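Local structure of mitochondrial import inner membrane translocase subunit TIM21 (Saccharomyces cerevisiae, 2CIU) at residues A[17-20]-A[24-27]. The protein helps translocate transit peptide-containing proteins across the mitochondrial inner membrane as part of the TIM23 complex, keeping that complex in close contact with the TOM complex. Sequence-based numbering, arbitrary orientation.
Sequences MVEK and IRSL
Arg-25 reaches back from helix 22-27 to helix 6-20 and takes hold of the carbonyl of Glu-19, an instructive case of a side chain tying two helices together across a tight bend. Its course can be followed atom by atom. From CB the chain runs to CG, set beside its own backbone N, and this methylene already lies 3.5 Å from Glu-19 O. CD comes nearer to the same Glu-19 O, at 3.3 Å. A bend at chi3 (71°) then turns the guanidinium so that its edge meets this oxygen, which lies in the plane of the group. NH1 donates to Glu-19 O at 3.0 Å, with an N-H...O angle of 162°. NH1 also donates to a water, 3.2 Å away, which in turn donates to OE2 of Glu-19 at 2.6 Å. The two side chains lie side by side, pointing the same way, with carboxylate and guanidinium planes 44° apart. The carboxylate is therefore joined to the arginine through water, not by a direct salt bridge; that role falls to Asp-32, paired with NE, while NH2 bonds to Glu-38 O. Beside this polar link, CG1 of Val-18 packs on CG2 of Ile-24 at 3.7 Å, an apolar patch continued by Met-105, Val-107 and Tyr-115 of the antiparallel sheet in this intermembrane-space domain. A leucine in place of Arg-25 would probably leave Glu-19 O without this donor and Asp-32 without its cationic mate. With NH1, NE and NH2 serving the carbonyl of Glu-19, a carboxylate, a further carbonyl and a water, the guanidinium is probably held in one orientation, and its positive charge is probably stabilised by the acceptors around it.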
loop_
_atom_site.group_PDB
_atom_site.type_symbol
_atom_site.label_atom_id
_atom_site.label_comp_id
_atom_site.label_asym_id
_atom_site.label_seq_id
_atom_site.Cartn_x
_atom_site.Cartn_y
_atom_site.Cartn_z
ATOM N N MET A 17 4.702 -6.755 1.953
ATOM C CA MET A 17 5.871 -6.030 1.467
ATOM C C MET A 17 6.155 -4.806 2.330
ATOM O O MET A 17 7.300 -4.497 2.645
ATOM C CB MET A 17 5.643 -5.540 0.043
ATOM C CG MET A 17 5.533 -6.605 -1.002
ATOM S SD MET A 17 5.096 -5.792 -2.551
ATOM C CE MET A 17 6.425 -4.662 -2.675
ATOM N N VAL A 18 5.097 -4.088 2.681
ATOM C CA VAL A 18 5.221 -2.892 3.491
ATOM C C VAL A 18 5.774 -3.199 4.875
ATOM O O VAL A 18 6.690 -2.536 5.356
ATOM C CB VAL A 18 3.847 -2.213 3.641
ATOM C CG1 VAL A 18 3.953 -0.992 4.551
ATOM C CG2 VAL A 18 3.314 -1.842 2.264
ATOM N N GLU A 19 5.196 -4.215 5.498
ATOM C CA GLU A 19 5.571 -4.629 6.843
ATOM C C GLU A 19 7.017 -5.085 6.965
ATOM O O GLU A 19 7.655 -4.874 7.998
ATOM C CB GLU A 19 4.638 -5.749 7.300
ATOM C CG GLU A 19 4.956 -6.326 8.659
ATOM C CD GLU A 19 4.072 -7.501 8.976
ATOM O OE1 GLU A 19 4.077 -8.472 8.189
ATOM O OE2 GLU A 19 3.369 -7.453 10.007
ATOM N N LYS A 20 7.538 -5.708 5.913
ATOM C CA LYS A 20 8.911 -6.207 5.939
ATOM C C LYS A 20 9.946 -5.180 5.503
ATOM O O LYS A 20 11.148 -5.429 5.580
ATOM C CB LYS A 20 9.035 -7.457 5.061
ATOM N N ILE A 24 10.294 1.607 5.805
ATOM C CA ILE A 24 8.911 1.916 6.161
ATOM C C ILE A 24 8.696 1.726 7.661
ATOM O O ILE A 24 8.032 2.542 8.312
ATOM C CB ILE A 24 7.901 1.026 5.399
ATOM C CG1 ILE A 24 8.007 1.277 3.890
ATOM C CG2 ILE A 24 6.485 1.326 5.882
ATOM C CD1 ILE A 24 7.730 2.706 3.503
ATOM N N ARG A 25 9.265 0.657 8.212
ATOM C CA ARG A 25 9.116 0.422 9.644
ATOM C C ARG A 25 9.721 1.589 10.417
ATOM O O ARG A 25 9.217 1.974 11.465
ATOM C CB ARG A 25 9.794 -0.889 10.056
ATOM C CG ARG A 25 9.135 -2.133 9.484
ATOM C CD ARG A 25 9.684 -3.402 10.144
ATOM N NE ARG A 25 9.221 -3.535 11.523
ATOM C CZ ARG A 25 8.046 -4.044 11.875
ATOM N NH1 ARG A 25 7.199 -4.483 10.953
ATOM N NH2 ARG A 25 7.709 -4.114 13.158
ATOM N N SER A 26 10.799 2.158 9.888
ATOM C CA SER A 26 11.444 3.289 10.533
ATOM C C SER A 26 10.547 4.520 10.451
ATOM O O SER A 26 10.437 5.274 11.415
ATOM C CB SER A 26 12.794 3.578 9.868
ATOM O OG SER A 26 13.453 4.654 10.508
ATOM N N LEU A 27 9.909 4.726 9.298
ATOM C CA LEU A 27 9.015 5.866 9.135
ATOM C C LEU A 27 7.819 5.748 10.075
ATOM O O LEU A 27 7.284 6.751 10.545
ATOM C CB LEU A 27 8.518 5.966 7.681
ATOM C CG LEU A 27 9.579 6.225 6.604
ATOM C CD1 LEU A 27 8.903 6.288 5.229
ATOM C CD2 LEU A 27 10.313 7.517 6.899
HETATM O O HOH W 1 4.588 -6.080 11.870
#